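Coenzyme A transferase (Yersinia pestis, PDB 3QLI) probably transfers coenzyme A from an acyl-CoA thioester to a carboxylic acid such as acetate. Local coordinates at residues G361-F366 with P401-R406; G375-I380 with D408-V413. One frame throughout, in Å; residues are numbered along the deposited sequence.

Contact 1: G361-F366 with P401-R406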
loop_
_atom_site.group_PDB
_atom_site.type_symbol
_atom_site.label_atom_id
_atom_site.label_comp_id
_atom_site.label_asym_id
_atom_site.label_seq_id
_atom_site.Cartn_x
_atom_site.Cartn_y
_atom_site.Cartn_z
ATOM N N GLY A 361 -7.247 -8.410 3.227
ATOM C CA GLY A 361 -6.509 -9.023 4.321
ATOM C C GLY A 361 -5.213 -8.289 4.632
ATOM O O GLY A 361 -4.804 -7.402 3.891
ATOM N N GLY A 362 -4.559 -8.663 5.725
ATOM C CA GLY A 362 -3.367 -7.966 6.174
ATOM C C GLY A 362 -2.064 -8.381 5.517
ATOM O O GLY A 362 -0.995 -7.899 5.906
ATOM N N GLN A 363 -2.120 -9.268 4.528
ATOM C CA GLN A 363 -0.877 -9.725 3.899
ATOM C C GLN A 363 0.018 -8.551 3.517
ATOM O O GLN A 363 1.182 -8.499 3.915
ATOM C CB GLN A 363 -1.134 -10.614 2.674
ATOM C CG GLN A 363 0.128 -10.838 1.811
ATOM C CD GLN A 363 -0.001 -11.991 0.808
ATOM O OE1 GLN A 363 0.331 -11.841 -0.365
ATOM N NE2 GLN A 363 -0.481 -13.140 1.277
ATOM N N LEU A 364 -0.527 -7.592 2.770
ATOM C CA LEU A 364 0.303 -6.508 2.265
ATOM C C LEU A 364 0.853 -5.620 3.383
ATOM O O LEU A 364 1.936 -5.061 3.249
ATOM C CB LEU A 364 -0.451 -5.676 1.219
ATOM C CG LEU A 364 0.356 -4.594 0.498
ATOM C CD1 LEU A 364 1.610 -5.174 -0.194
ATOM C CD2 LEU A 364 -0.531 -3.904 -0.513
ATOM N N ASP A 365 0.105 -5.460 4.474
ATOM C CA ASP A 365 0.606 -4.705 5.623
ATOM C C ASP A 365 1.954 -5.260 6.079
ATOM O O ASP A 365 2.874 -4.515 6.390
ATOM C CB ASP A 365 -0.357 -4.786 6.808
ATOM C CG ASP A 365 -1.735 -4.245 6.476
ATOM O OD1 ASP A 365 -1.819 -3.319 5.648
ATOM O OD2 ASP A 365 -2.720 -4.763 7.033
ATOM N N PHE A 366 2.048 -6.583 6.133
ATOM C CA PHE A 366 3.259 -7.224 6.628
ATOM C C PHE A 366 4.345 -7.326 5.554
ATOM O O PHE A 366 5.532 -7.302 5.866
ATOM C CB PHE A 366 2.922 -8.579 7.265
ATOM C CG PHE A 366 2.530 -8.452 8.717
ATOM C CD1 PHE A 366 3.508 -8.424 9.699
ATOM C CD2 PHE A 366 1.202 -8.268 9.086
ATOM C CE1 PHE A 366 3.174 -8.254 11.029
ATOM C CE2 PHE A 366 0.855 -8.102 10.431
ATOM C CZ PHE A 366 1.842 -8.100 11.397
ATOM N N PRO A 401 -6.961 -7.352 -10.888
ATOM C CA PRO A 401 -6.292 -6.768 -9.714
ATOM C C PRO A 401 -5.619 -7.832 -8.857
ATOM O O PRO A 401 -6.117 -8.957 -8.773
ATOM C CB PRO A 401 -7.446 -6.114 -8.937
ATOM C CG PRO A 401 -8.446 -5.774 -9.997
ATOM C CD PRO A 401 -8.372 -6.931 -10.975
ATOM N N VAL A 402 -4.506 -7.478 -8.222
ATOM C CA VAL A 402 -3.698 -8.473 -7.515
ATOM C C VAL A 402 -3.827 -8.359 -5.997
ATOM O O VAL A 402 -4.473 -7.445 -5.494
ATOM C CB VAL A 402 -2.229 -8.357 -7.929
ATOM C CG1 VAL A 402 -2.106 -8.497 -9.440
ATOM C CG2 VAL A 402 -1.643 -7.023 -7.460
ATOM N N THR A 403 -3.234 -9.299 -5.264
ATOM C CA THR A 403 -3.207 -9.209 -3.814
ATOM C C THR A 403 -1.976 -8.442 -3.360
ATOM O O THR A 403 -2.083 -7.472 -2.609
ATOM C CB THR A 403 -3.210 -10.586 -3.154
ATOM O OG1 THR A 403 -4.354 -11.313 -3.607
ATOM C CG2 THR A 403 -3.288 -10.440 -1.645
ATOM N N THR A 404 -0.805 -8.885 -3.812
ATOM C CA THR A 404 0.434 -8.161 -3.558
ATOM C C THR A 404 0.984 -7.650 -4.882
ATOM O O THR A 404 1.320 -8.442 -5.764
ATOM C CB THR A 404 1.500 -9.070 -2.867
ATOM O OG1 THR A 404 0.996 -9.527 -1.610
ATOM C CG2 THR A 404 2.771 -8.307 -2.604
ATOM N N PRO A 405 1.079 -6.320 -5.023
ATOM C CA PRO A 405 1.556 -5.673 -6.251
ATOM C C PRO A 405 3.012 -6.011 -6.513
ATOM O O PRO A 405 3.780 -6.239 -5.562
ATOM C CB PRO A 405 1.442 -4.178 -5.919
ATOM C CG PRO A 405 0.424 -4.105 -4.823
ATOM C CD PRO A 405 0.686 -5.333 -4.002
ATOM N N ARG A 406 3.410 -6.023 -7.779
ATOM C CA ARG A 406 4.796 -6.338 -8.093
ATOM C C ARG A 406 5.741 -5.304 -7.489
ATOM O O ARG A 406 6.910 -5.585 -7.284
ATOM C CB ARG A 406 5.016 -6.422 -9.598
ATOM C CG ARG A 406 4.964 -5.068 -10.314
ATOM C CD ARG A 406 5.481 -5.205 -11.748
ATOM N NE ARG A 406 4.970 -4.149 -12.619
ATOM C CZ ARG A 406 5.204 -4.080 -13.928
ATOM N NH1 ARG A 406 5.954 -5.000 -14.521
ATOM N NH2 ARG A 406 4.681 -3.090 -14.645
#
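L364 and T404 bring the two backbones nearest each other, with their CA atoms 6.1 Å apart. The first turn of helix 363-372 here faces the loop 401-406, which has no regular secondary structure. The link across is made by side chains. T404 OG1 donates a hydrogen bond to Q363 OE1 at 2.7 Å. The hydroxyl lies in the carbonyl plane of the amide and uses a lone pair of OE1, with a C=O...donor angle of 128°. Q363 can reach this far because CG is anti to the backbone N (chi1 167°) and the chain stays extended beyond it. The two side chains cross at about a right angle. The other end of the amide, NE2, bonds to the carbonyl oxygen of A337, so both ends fix the rotation of the group. Q363 contacts CoA in a structure of this protein, though this chain holds none. Next to this polar link is a small apolar patch. The branched end of L364 points at the ring of P405, with L364 CD1 3.9 Å from P405 CD. CD2 of L364 is about as near to the same ring carbon. T404 CG2 lies 4.1 Å from L364 CD1, the two side chains meeting at a slant. T403 adds CG2 near Q363 OE1, while its hydroxyl bonds to S349 N and to the side chains of S358 and Q356. T403 and T404 form a classic beta bulge opposite C347 of strand 347-348. The loop thus joins that strand to the start of helix 363-372, with I380 of strand 377-381 touching both Q363 and T404.

Contact 2: G375-I380 with D408-V413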
loop_
_atom_site.group_PDB
_atom_site.type_symbol
_atom_site.label_atom_id
_atom_site.label_comp_id
_atom_site.label_asym_id
_atom_site.label_seq_id
_atom_site.Cartn_x
_atom_site.Cartn_y
_atom_site.Cartn_z
ATOM N N GLY A 375 16.880 -5.147 8.760
ATOM C CA GLY A 375 17.198 -6.563 8.642
ATOM C C GLY A 375 15.965 -7.411 8.321
ATOM O O GLY A 375 16.026 -8.636 8.352
ATOM N N GLY A 376 14.846 -6.758 8.014
ATOM C CA GLY A 376 13.580 -7.449 7.795
ATOM C C GLY A 376 13.474 -8.140 6.445
ATOM O O GLY A 376 14.114 -7.724 5.465
ATOM N N ARG A 377 12.668 -9.201 6.392
ATOM C CA ARG A 377 12.380 -9.895 5.139
ATOM C C ARG A 377 10.904 -10.259 5.054
ATOM O O ARG A 377 10.340 -10.811 6.006
ATOM C CB ARG A 377 13.194 -11.196 5.025
ATOM C CG ARG A 377 14.701 -11.011 4.976
ATOM C CD ARG A 377 15.432 -12.343 4.748
ATOM N NE ARG A 377 16.876 -12.116 4.652
ATOM C CZ ARG A 377 17.801 -12.794 5.325
ATOM N NH1 ARG A 377 17.455 -13.781 6.146
ATOM N NH2 ARG A 377 19.084 -12.483 5.168
ATOM N N SER A 378 10.290 -9.960 3.913
ATOM C CA SER A 378 8.943 -10.455 3.626
ATOM C C SER A 378 9.041 -11.639 2.661
ATOM O O SER A 378 9.691 -11.549 1.621
ATOM C CB SER A 378 8.080 -9.363 2.985
ATOM O OG SER A 378 7.004 -9.949 2.264
ATOM N N ILE A 379 8.412 -12.750 3.028
ATOM C CA ILE A 379 8.426 -13.963 2.225
ATOM C C ILE A 379 6.995 -14.307 1.821
ATOM O O ILE A 379 6.080 -14.312 2.655
ATOM C CB ILE A 379 9.008 -15.155 3.020
ATOM C CG1 ILE A 379 10.480 -14.883 3.359
ATOM C CG2 ILE A 379 8.849 -16.456 2.224
ATOM C CD1 ILE A 379 11.018 -15.707 4.524
ATOM N N ILE A 380 6.796 -14.576 0.540
ATOM C CA ILE A 380 5.508 -15.080 0.075
ATOM C C ILE A 380 5.817 -16.406 -0.610
ATOM O O ILE A 380 6.665 -16.469 -1.491
ATOM C CB ILE A 380 4.833 -14.111 -0.894
ATOM C CG1 ILE A 380 4.394 -12.840 -0.136
ATOM C CG2 ILE A 380 3.652 -14.795 -1.573
ATOM C CD1 ILE A 380 3.866 -11.712 -1.046
ATOM N N ASP A 408 5.644 -4.213 -4.523
ATOM C CA ASP A 408 5.821 -4.494 -3.100
ATOM C C ASP A 408 6.442 -5.843 -2.755
ATOM O O ASP A 408 6.944 -6.031 -1.648
ATOM C CB ASP A 408 4.480 -4.374 -2.372
ATOM C CG ASP A 408 3.964 -2.954 -2.334
ATOM O OD1 ASP A 408 4.723 -2.056 -1.920
ATOM O OD2 ASP A 408 2.799 -2.739 -2.719
ATOM N N THR A 409 6.422 -6.782 -3.692
ATOM C CA THR A 409 6.958 -8.104 -3.407
ATOM C C THR A 409 8.443 -8.041 -3.077
ATOM O O THR A 409 9.204 -7.319 -3.713
ATOM C CB THR A 409 6.712 -9.087 -4.566
ATOM O OG1 THR A 409 5.328 -9.055 -4.932
ATOM C CG2 THR A 409 7.081 -10.500 -4.145
ATOM N N HIS A 410 8.839 -8.803 -2.066
ATOM C CA HIS A 410 10.224 -8.837 -1.633
ATOM C C HIS A 410 10.850 -10.174 -1.992
ATOM O O HIS A 410 11.590 -10.287 -2.964
ATOM C CB HIS A 410 10.295 -8.625 -0.120
ATOM C CG HIS A 410 11.683 -8.438 0.405
ATOM N ND1 HIS A 410 11.987 -8.512 1.748
ATOM C CD2 HIS A 410 12.850 -8.179 -0.229
ATOM C CE1 HIS A 410 13.279 -8.305 1.917
ATOM N NE2 HIS A 410 13.827 -8.101 0.733
ATOM N N TYR A 411 10.521 -11.189 -1.206
ATOM C CA TYR A 411 11.045 -12.526 -1.416
ATOM C C TYR A 411 9.935 -13.499 -1.754
ATOM O O TYR A 411 8.932 -13.563 -1.045
ATOM C CB TYR A 411 11.682 -13.040 -0.121
ATOM C CG TYR A 411 13.156 -12.775 0.052
ATOM C CD1 TYR A 411 14.105 -13.618 -0.507
ATOM C CD2 TYR A 411 13.599 -11.698 0.803
ATOM C CE1 TYR A 411 15.455 -13.383 -0.339
ATOM C CE2 TYR A 411 14.944 -11.454 0.976
ATOM C CZ TYR A 411 15.868 -12.298 0.405
ATOM O OH TYR A 411 17.208 -12.052 0.579
ATOM N N ILE A 412 10.111 -14.274 -2.818
ATOM C CA ILE A 412 9.141 -15.322 -3.109
ATOM C C ILE A 412 9.838 -16.666 -2.962
ATOM O O ILE A 412 11.049 -16.755 -3.146
ATOM C CB ILE A 412 8.558 -15.200 -4.515
ATOM C CG1 ILE A 412 9.674 -15.135 -5.564
ATOM C CG2 ILE A 412 7.627 -13.968 -4.587
ATOM C CD1 ILE A 412 9.165 -15.260 -7.009
ATOM N N VAL A 413 9.071 -17.694 -2.617
ATOM C CA VAL A 413 9.628 -19.025 -2.372
ATOM C C VAL A 413 8.703 -20.096 -2.916
ATOM O O VAL A 413 7.490 -20.019 -2.731
ATOM C CB VAL A 413 9.809 -19.288 -0.870
ATOM C CG1 VAL A 413 10.128 -20.785 -0.610
ATOM C CG2 VAL A 413 10.900 -18.369 -0.297
HETATM O O HOH W 1 7.380 -10.865 -0.469
#
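Strands 377-380 and 411-413 run parallel, with I379 paired to Y411 and I380 to I412; their axes approach to 4.6 Å at an angle of 34°. Three backbone hydrogen bonds join them: Y411 N to S378 O, I380 N to Y411 O at 2.8 Å, and V413 N to I380 O. Just before the second strand, a side chain takes over the pairing. ND1 of H410 accepts a hydrogen bond from S378 N at 3.1 Å, nearly straight at 168°. The donor is slightly tilted from the imidazole plane. With CG anti to the backbone N (chi1 -171°), the H410 ring runs back beside G376 and R377, and its CE1 lies 3.7 Å from G376 O. With ND1 as acceptor, the ring is probably neutral with its proton on NE2. CD2 of Y411 sits over the centre of the imidazole, 3.5 Å above its plane. R377 extends obliquely across the tyrosine, with CD 3.9 Å from Y411 CE2. The guanidinium and phenol planes are steeply turned against each other, and R377 NH1 bonds to the carbonyl oxygen of L231. On the face that carries I379 and Y411, CG1 of I379 packs on CB of Y411. CG2 of I379 meets CG2 of V413 at 3.8 Å. A water binds S378 OG at 2.9 Å, accepts from H410 N and donates to Y411 O. It thus bridges the two segments where the strand pairing begins. The pair lies inside the mixed sheet, between strands 332-337 and 417-420. Helix 220-230 packs on I379 and V413, while helix 363-372 packs on S378 and I380.

Overall arrangement
Contact 1 and contact 2 lie in the same C-terminal part of the chain, with centres 12 Å apart. Their segments alternate along the chain: helix 363-372 leads into strand 377-381, and loop 401-406 leads into strand 411-414. They also touch directly. CD1 of I380 lies 3.6 Å from Q363 OE1 and 3.7 Å from T404 OG1, so an apolar group of contact 2 packs against the hydrogen bond of contact 1. L364 CD1 meets D408 CB at 3.7 Å. Contact 1 is at the CoA site: Q363 and S358 contact CoA in a structure of this protein; none is bound to this chain. The T403 side chain is about 3 Å from that of S358. Contact 2 pairs two neighbouring strands of the mixed sheet.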